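Local coordinates for ABC transporter ATP-binding protein (Sulfolobus tokodaii, PDB 2PJZ) that probably binds and hydrolyses ATP as the nucleotide-binding subunit of an ABC transporter, perhaps one that moves cobalt, at residues Val137-Ala142 and Val150-Pro155; Gly42-Leu47 and Thr78-Ala83; Arg124-Tyr127 and Gln133-Leu136. All coordinates share one frame; numbering follows the deposited sequence.

Contact 1: residues Val137-Ala142 and Val150-Pro155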
loop_
_atom_site.group_PDB
_atom_site.type_symbol
_atom_site.label_atom_id
_atom_site.label_comp_id
_atom_site.label_asym_id
_atom_site.label_seq_id
_atom_site.Cartn_x
_atom_site.Cartn_y
_atom_site.Cartn_z
ATOM N N VAL A 137 -3.253 14.255 -4.468
ATOM C CA VAL A 137 -2.489 15.291 -3.736
ATOM C C VAL A 137 -1.635 14.652 -2.612
ATOM O O VAL A 137 -0.425 14.953 -2.475
ATOM C CB VAL A 137 -3.418 16.413 -3.209
ATOM C CG1 VAL A 137 -2.718 17.323 -2.170
ATOM C CG2 VAL A 137 -3.950 17.248 -4.395
ATOM N N ARG A 138 -2.247 13.742 -1.844
ATOM C CA ARG A 138 -1.529 13.093 -0.734
ATOM C C ARG A 138 -0.363 12.203 -1.207
ATOM O O ARG A 138 0.732 12.194 -0.603
ATOM C CB ARG A 138 -2.525 12.302 0.145
ATOM C CG ARG A 138 -3.361 13.226 1.062
ATOM C CD ARG A 138 -4.336 12.416 1.962
ATOM N NE ARG A 138 -5.516 11.931 1.230
ATOM C CZ ARG A 138 -5.735 10.664 0.879
ATOM N NH1 ARG A 138 -4.877 9.689 1.196
ATOM N NH2 ARG A 138 -6.848 10.359 0.220
ATOM N N THR A 139 -0.575 11.465 -2.288
ATOM C CA THR A 139 0.520 10.679 -2.877
ATOM C C THR A 139 1.641 11.606 -3.396
ATOM O O THR A 139 2.836 11.353 -3.183
ATOM C CB THR A 139 0.004 9.709 -3.967
ATOM O OG1 THR A 139 -0.912 8.775 -3.378
ATOM C CG2 THR A 139 1.166 8.909 -4.579
ATOM N N SER A 140 1.253 12.703 -4.034
ATOM C CA SER A 140 2.215 13.670 -4.538
ATOM C C SER A 140 3.008 14.301 -3.382
ATOM O O SER A 140 4.231 14.421 -3.459
ATOM C CB SER A 140 1.498 14.737 -5.392
ATOM O OG SER A 140 0.951 14.145 -6.547
ATOM N N LEU A 141 2.329 14.684 -2.309
ATOM C CA LEU A 141 3.037 15.170 -1.101
ATOM C C LEU A 141 4.053 14.133 -0.549
ATOM O O LEU A 141 5.193 14.483 -0.187
ATOM C CB LEU A 141 2.029 15.527 -0.007
ATOM C CG LEU A 141 1.180 16.791 -0.237
ATOM C CD1 LEU A 141 -0.031 16.744 0.672
ATOM C CD2 LEU A 141 1.985 18.089 0.006
ATOM N N ALA A 142 3.619 12.880 -0.465
ATOM C CA ALA A 142 4.508 11.812 0.018
ATOM C C ALA A 142 5.772 11.705 -0.870
ATOM O O ALA A 142 6.888 11.584 -0.361
ATOM C CB ALA A 142 3.774 10.491 0.073
ATOM N N VAL A 150 8.621 4.506 1.646
ATOM C CA VAL A 150 7.256 5.074 1.540
ATOM C C VAL A 150 6.166 3.998 1.900
ATOM O O VAL A 150 6.306 2.808 1.591
ATOM C CB VAL A 150 7.106 5.725 0.102
ATOM C CG1 VAL A 150 7.061 4.610 -0.985
ATOM C CG2 VAL A 150 5.935 6.697 0.011
ATOM N N GLY A 151 5.085 4.424 2.551
ATOM C CA GLY A 151 3.933 3.559 2.796
ATOM C C GLY A 151 2.783 4.179 2.037
ATOM O O GLY A 151 2.314 5.266 2.373
ATOM N N LEU A 152 2.335 3.505 0.992
ATOM C CA LEU A 152 1.291 4.082 0.169
ATOM C C LEU A 152 -0.008 3.293 0.286
ATOM O O LEU A 152 -0.043 2.101 0.022
ATOM C CB LEU A 152 1.747 4.204 -1.280
ATOM C CG LEU A 152 2.931 5.118 -1.521
ATOM C CD1 LEU A 152 3.377 5.017 -2.985
ATOM C CD2 LEU A 152 2.572 6.575 -1.153
ATOM N N ASP A 153 -1.058 3.973 0.726
ATOM C CA ASP A 153 -2.389 3.349 0.816
ATOM C C ASP A 153 -3.223 3.646 -0.454
ATOM O O ASP A 153 -3.443 4.809 -0.817
ATOM C CB ASP A 153 -3.111 3.869 2.047
ATOM C CG ASP A 153 -4.440 3.159 2.296
ATOM O OD1 ASP A 153 -4.561 1.959 1.982
ATOM O OD2 ASP A 153 -5.353 3.830 2.781
ATOM N N GLU A 154 -3.696 2.594 -1.107
ATOM C CA GLU A 154 -4.686 2.707 -2.212
ATOM C C GLU A 154 -4.492 3.927 -3.097
ATOM O O GLU A 154 -5.419 4.761 -3.211
ATOM C CB GLU A 154 -6.118 2.735 -1.646
ATOM C CG GLU A 154 -6.518 1.449 -0.981
ATOM C CD GLU A 154 -6.878 0.347 -1.977
ATOM O OE1 GLU A 154 -6.646 0.496 -3.207
ATOM O OE2 GLU A 154 -7.382 -0.680 -1.488
ATOM N N PRO A 155 -3.311 4.062 -3.731
ATOM C CA PRO A 155 -3.051 5.328 -4.426
ATOM C C PRO A 155 -3.880 5.503 -5.719
ATOM O O PRO A 155 -3.850 6.567 -6.309
ATOM C CB PRO A 155 -1.555 5.257 -4.754
ATOM C CG PRO A 155 -1.233 3.787 -4.805
ATOM C CD PRO A 155 -2.174 3.113 -3.830
HETATM O O HOH W 1 -5.083 6.805 0.755
HETATM O O HOH W 2 -2.348 8.574 -5.705
#

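Contact 2: residues Gly42-Leu47 and Thr78-Ala83. With SO4 (sulfate ion), chain C.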
loop_
_atom_site.group_PDB
_atom_site.type_symbol
_atom_site.label_atom_id
_atom_site.label_comp_id
_atom_site.label_asym_id
_atom_site.label_seq_id
_atom_site.Cartn_x
_atom_site.Cartn_y
_atom_site.Cartn_z
ATOM N N GLY A 42 -7.436 -5.522 6.791
ATOM C CA GLY A 42 -6.511 -4.901 7.725
ATOM C C GLY A 42 -5.305 -4.227 7.063
ATOM O O GLY A 42 -4.402 -3.780 7.783
ATOM N N LYS A 43 -5.296 -4.123 5.716
ATOM C CA LYS A 43 -4.133 -3.563 4.986
ATOM C C LYS A 43 -3.815 -2.144 5.437
ATOM O O LYS A 43 -2.659 -1.838 5.734
ATOM C CB LYS A 43 -4.349 -3.552 3.448
ATOM C CG LYS A 43 -4.735 -4.840 2.838
ATOM C CD LYS A 43 -4.917 -4.705 1.297
ATOM C CE LYS A 43 -5.787 -3.521 0.883
ATOM N NZ LYS A 43 -7.222 -3.738 1.231
ATOM N N THR A 44 -4.835 -1.285 5.496
ATOM C CA THR A 44 -4.654 0.105 5.805
ATOM C C THR A 44 -4.224 0.253 7.274
ATOM O O THR A 44 -3.364 1.075 7.590
ATOM C CB THR A 44 -5.928 0.948 5.527
ATOM O OG1 THR A 44 -6.216 0.907 4.136
ATOM C CG2 THR A 44 -5.736 2.421 5.967
ATOM N N THR A 45 -4.821 -0.564 8.142
ATOM C CA THR A 45 -4.448 -0.597 9.553
ATOM C C THR A 45 -2.964 -0.952 9.716
ATOM O O THR A 45 -2.277 -0.372 10.544
ATOM C CB THR A 45 -5.342 -1.567 10.363
ATOM O OG1 THR A 45 -6.687 -1.070 10.319
ATOM C CG2 THR A 45 -4.914 -1.598 11.799
ATOM N N LEU A 46 -2.480 -1.889 8.922
ATOM C CA LEU A 46 -1.050 -2.247 8.954
ATOM C C LEU A 46 -0.154 -1.063 8.581
ATOM O O LEU A 46 0.823 -0.764 9.272
ATOM C CB LEU A 46 -0.806 -3.428 8.015
ATOM C CG LEU A 46 0.167 -4.567 8.309
ATOM C CD1 LEU A 46 0.037 -5.071 9.726
ATOM C CD2 LEU A 46 -0.189 -5.713 7.324
ATOM N N LEU A 47 -0.522 -0.346 7.522
ATOM C CA LEU A 47 0.212 0.848 7.144
ATOM C C LEU A 47 0.160 1.931 8.202
ATOM O O LEU A 47 1.150 2.635 8.418
ATOM C CB LEU A 47 -0.359 1.389 5.828
ATOM C CG LEU A 47 0.595 1.787 4.711
ATOM C CD1 LEU A 47 1.857 0.857 4.505
ATOM C CD2 LEU A 47 -0.236 1.852 3.418
ATOM N N THR A 78 4.325 8.857 3.978
ATOM C CA THR A 78 3.093 8.111 3.710
ATOM C C THR A 78 2.081 9.077 3.079
ATOM O O THR A 78 2.154 10.301 3.273
ATOM C CB THR A 78 2.498 7.429 5.009
ATOM O OG1 THR A 78 1.310 6.664 4.699
ATOM C CG2 THR A 78 2.131 8.503 6.071
ATOM N N ASN A 79 1.181 8.526 2.287
ATOM C CA ASN A 79 0.043 9.313 1.768
ATOM C C ASN A 79 -1.196 9.159 2.616
ATOM O O ASN A 79 -2.259 9.650 2.231
ATOM C CB ASN A 79 -0.272 8.891 0.330
ATOM C CG ASN A 79 -0.899 7.493 0.241
ATOM O OD1 ASN A 79 -0.920 6.732 1.213
ATOM N ND2 ASN A 79 -1.452 7.173 -0.933
ATOM N N LEU A 80 -1.076 8.502 3.784
ATOM C CA LEU A 80 -2.274 8.265 4.628
ATOM C C LEU A 80 -2.907 9.594 5.052
ATOM O O LEU A 80 -2.192 10.548 5.406
ATOM C CB LEU A 80 -1.951 7.446 5.887
ATOM C CG LEU A 80 -1.752 5.942 5.678
ATOM C CD1 LEU A 80 -0.993 5.404 6.926
ATOM C CD2 LEU A 80 -3.068 5.181 5.468
ATOM N N PRO A 81 -4.246 9.655 5.033
ATOM C CA PRO A 81 -4.909 10.939 5.316
ATOM C C PRO A 81 -4.541 11.488 6.702
ATOM O O PRO A 81 -4.461 12.696 6.871
ATOM C CB PRO A 81 -6.408 10.602 5.245
ATOM C CG PRO A 81 -6.508 9.376 4.471
ATOM C CD PRO A 81 -5.204 8.585 4.723
ATOM N N GLU A 82 -4.285 10.597 7.660
ATOM C CA GLU A 82 -3.899 10.973 9.039
ATOM C C GLU A 82 -2.624 11.847 9.095
ATOM O O GLU A 82 -2.413 12.610 10.055
ATOM C CB GLU A 82 -3.677 9.715 9.893
ATOM C CG GLU A 82 -4.929 8.905 10.251
ATOM C CD GLU A 82 -5.324 7.846 9.222
ATOM O OE1 GLU A 82 -4.890 7.867 8.035
ATOM O OE2 GLU A 82 -6.127 6.980 9.611
ATOM N N ALA A 83 -1.779 11.742 8.072
ATOM C CA ALA A 83 -0.529 12.543 8.006
ATOM C C ALA A 83 -0.755 14.000 7.562
ATOM O O ALA A 83 0.172 14.817 7.600
ATOM C CB ALA A 83 0.524 11.844 7.089
HETATM S S SO4 C . -8.403 -2.820 4.403
HETATM O O1 SO4 C . -8.784 -2.999 5.830
HETATM O O2 SO4 C . -7.552 -1.622 4.306
HETATM O O3 SO4 C . -7.651 -3.948 3.879
HETATM O O4 SO4 C . -9.567 -2.547 3.593
#

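Contact 3: residues Arg124-Tyr127 and Gln133-Leu136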
loop_
_atom_site.group_PDB
_atom_site.type_symbol
_atom_site.label_atom_id
_atom_site.label_comp_id
_atom_site.label_asym_id
_atom_site.label_seq_id
_atom_site.Cartn_x
_atom_site.Cartn_y
_atom_site.Cartn_z
ATOM N N ARG A 124 -6.937 25.589 -2.335
ATOM C CA ARG A 124 -8.061 24.827 -1.790
ATOM C C ARG A 124 -7.724 24.124 -0.475
ATOM O O ARG A 124 -6.586 23.691 -0.258
ATOM C CB ARG A 124 -8.554 23.819 -2.824
ATOM C CG ARG A 124 -8.985 24.467 -4.135
ATOM C CD ARG A 124 -9.725 23.493 -5.042
ATOM N NE ARG A 124 -11.043 23.159 -4.520
ATOM C CZ ARG A 124 -11.786 22.135 -4.932
ATOM N NH1 ARG A 124 -11.356 21.310 -5.885
ATOM N NH2 ARG A 124 -12.973 21.933 -4.383
ATOM N N LYS A 125 -8.710 24.027 0.409
ATOM C CA LYS A 125 -8.564 23.246 1.627
ATOM C C LYS A 125 -8.610 21.758 1.284
ATOM O O LYS A 125 -9.381 21.347 0.414
ATOM C CB LYS A 125 -9.641 23.612 2.655
ATOM C CG LYS A 125 -9.888 25.117 2.812
ATOM C CD LYS A 125 -9.954 25.548 4.275
ATOM C CE LYS A 125 -10.601 26.928 4.447
ATOM N NZ LYS A 125 -12.092 26.957 4.185
ATOM N N LEU A 126 -7.765 20.965 1.950
ATOM C CA LEU A 126 -7.626 19.536 1.628
ATOM C C LEU A 126 -8.928 18.747 1.790
ATOM O O LEU A 126 -9.287 17.965 0.910
ATOM C CB LEU A 126 -6.487 18.870 2.433
ATOM C CG LEU A 126 -6.219 17.378 2.135
ATOM C CD1 LEU A 126 -5.997 17.107 0.653
ATOM C CD2 LEU A 126 -5.046 16.825 2.935
ATOM N N TYR A 127 -9.623 18.964 2.907
ATOM C CA TYR A 127 -10.910 18.296 3.199
ATOM C C TYR A 127 -11.931 18.447 2.073
ATOM O O TYR A 127 -12.827 17.625 1.924
ATOM C CB TYR A 127 -11.519 18.851 4.495
ATOM C CG TYR A 127 -11.887 20.309 4.374
ATOM C CD1 TYR A 127 -12.965 20.706 3.571
ATOM C CD2 TYR A 127 -11.149 21.297 5.032
ATOM C CE1 TYR A 127 -13.294 22.035 3.403
ATOM C CE2 TYR A 127 -11.480 22.643 4.898
ATOM C CZ TYR A 127 -12.555 23.008 4.066
ATOM O OH TYR A 127 -12.934 24.333 3.905
ATOM N N GLN A 133 -8.992 13.422 -6.195
ATOM C CA GLN A 133 -8.090 14.570 -5.990
ATOM C C GLN A 133 -7.282 14.498 -4.686
ATOM O O GLN A 133 -6.072 14.781 -4.683
ATOM C CB GLN A 133 -8.898 15.859 -5.989
ATOM C CG GLN A 133 -9.398 16.283 -7.367
ATOM C CD GLN A 133 -10.210 17.572 -7.272
ATOM O OE1 GLN A 133 -10.809 17.867 -6.237
ATOM N NE2 GLN A 133 -10.212 18.353 -8.352
ATOM N N SER A 134 -7.959 14.145 -3.592
ATOM C CA SER A 134 -7.342 14.012 -2.259
ATOM C C SER A 134 -6.180 13.006 -2.275
ATOM O O SER A 134 -5.072 13.337 -1.816
ATOM C CB SER A 134 -8.384 13.574 -1.223
ATOM O OG SER A 134 -7.788 13.402 0.061
ATOM N N VAL A 135 -6.436 11.796 -2.790
ATOM C CA VAL A 135 -5.375 10.767 -2.878
ATOM C C VAL A 135 -4.235 11.169 -3.813
ATOM O O VAL A 135 -3.064 10.906 -3.515
ATOM C CB VAL A 135 -5.888 9.317 -3.146
ATOM C CG1 VAL A 135 -6.232 9.067 -4.636
ATOM C CG2 VAL A 135 -4.827 8.290 -2.706
ATOM N N LEU A 136 -4.556 11.822 -4.929
ATOM C CA LEU A 136 -3.486 12.273 -5.820
ATOM C C LEU A 136 -2.624 13.297 -5.150
ATOM O O LEU A 136 -1.384 13.214 -5.237
ATOM C CB LEU A 136 -4.033 12.827 -7.151
ATOM C CG LEU A 136 -4.573 11.728 -8.079
ATOM C CD1 LEU A 136 -5.371 12.363 -9.248
ATOM C CD2 LEU A 136 -3.467 10.820 -8.589
HETATM O O HOH W 3 -9.141 15.093 1.632
#

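Contact 1: residues Val137-Ala142 and Val150-Pro155
T139 reaches from helix 131-144 across to L152 and P155, with its CB directed at the strand. From CB the side chain forks. The methyl CG2, anti to the backbone N, lies 4.4 Å from L152 CD2. The hydroxyl branch, set beside the backbone N by a chi1 of -62°, brings OG1 to 3.8 Å from P155 CB, a polar atom resting against the flank of the proline ring. That oxygen is buried but well supplied: it is hydrogen-bonded to V135 O one turn back in its own helix, to N79 ND2, and to a water at 2.7 Å from OG1. The same water donates to P155 O, so T139 is tied to the turn after the strand through solvent as well as by packing. One turn further on, A142 CB sits 4.3 Å from L152 CD2 and also meets V150 CG2, completing a small apolar seam. R138 NH1 gives a proton to a second water lying at the edge of the guanidinium plane, which in turn donates to D153 O, and NH1 also bonds N79 O. Helix and strand segments run 9.8 Å apart and antiparallel at 174°, helix 131-144 leading through a short loop into strand 149-153. This is the alpha/beta layering of a P-loop NTPase, with the helix that begins within the ABC signature sequence laid against the probable Walker B strand.

Contact 2: residues Gly42-Leu47 and Thr78-Ala83
T44 CG2 meets L80 CD2 at 3.9 Å, the two side chains sliding past each other in opposite directions, where the first turn of the Walker A (P-loop) helix faces the loop after strand 76-78. The other methyl of L80, CD1, rests 3.8 Å from L47 O and also touches L47 CB, so the leucine fork straddles one turn of the helix. T44 serves two neighbours because its chi1 of -63° puts OG1 beside the backbone N, facing the anion, and leaves CG2 for L80. A sulfate, probably from the crystallisation liquor, occupies the P-loop, consistent with a site for a nucleotide phosphate. The amides of G42, K43 and T44 all donate to it, T44 N reaching SO4 O2 at 3.0 Å. K43 bends at chi3 and chi4 so that its chain runs alongside SO4 O3, bringing NZ to 2.7 Å from that oxygen, while NZ also bonds G37 O. An alanine in place of this lysine would remove that ammonium, and the sulfate would probably lose its closest positive charge and be held more loosely. G42 has a positive phi of 106°, where a side chain would jam against the preceding carbonyl. Further out, T44 OG1 is hydrogen-bonded to D153 OD1, and N79 OD1 accepts from D153 N, linking the loop to the neighbouring strand. The loop is set in turn by an ST turn: L80 N donates to T78 OG1 at 3.1 Å, with an N-H...O angle of 156°.

Contact 3: residues Arg124-Tyr127 and Gln133-Leu136
L126 and S134 are the residues whose CA atoms come nearest across this contact, 6.8 Å apart. L126 has its CG anti to the backbone N (chi1 -178°), which carries CD1 over to 4.2 Å from S134 OG, a methyl against a hydroxyl. The polar link between the two runs through a water: it donates to L126 O at 3.0 Å and lies 2.7 Å from S134 OG. That serine oxygen is also bonded to R138 NE one turn along the helix, so the arginine and the water both hold it. Q133 closes the LSAGQ signature sequence of the ABC ATPases, and helix 131-144 starts within it; the segment 124-127 is the stretch of chain that leads into that signature. R124 meets Q133 nearby. Its chain, bent at chi3, brings NH1 to 3.5 Å from Q133 OE1, too long to count as a bond, and the two side chains cross at about a right angle with guanidinium and amide planes 73° apart. The guanidinium charge so near the amide oxygen probably gives a weak attraction. Backbone bonds of R124 with V90 and of L126 with V88 pair the incoming chain with residues just ahead of, and at the start of, helix 90-100, while R124 O is bonded to T89 OG1 and the L126 side chain also packs on Y84.

Overall arrangement
From the N terminus, the chain passes through the P-loop and the start of helix 43-50, then through strand 76-78 into the loop that closes contact 2. It next runs through helices 90-100 and 105-114 to the short segment 124-127, and contact 3 closes a tight loop onto the start of helix 131-144. That same helix opens contact 1, which strand 149-153 closes. The three are in series; none nests or crosses. L47 CD2 packs 3.4 Å from L152 O, joining contact 2 to contact 1, and V135 CG2 lies 3.6 Å from E154 O, joining contact 3 to contact 1; N79 ND2 also packs on V135 CG2. Core sheet, P-loop and helical region thus meet around one loop.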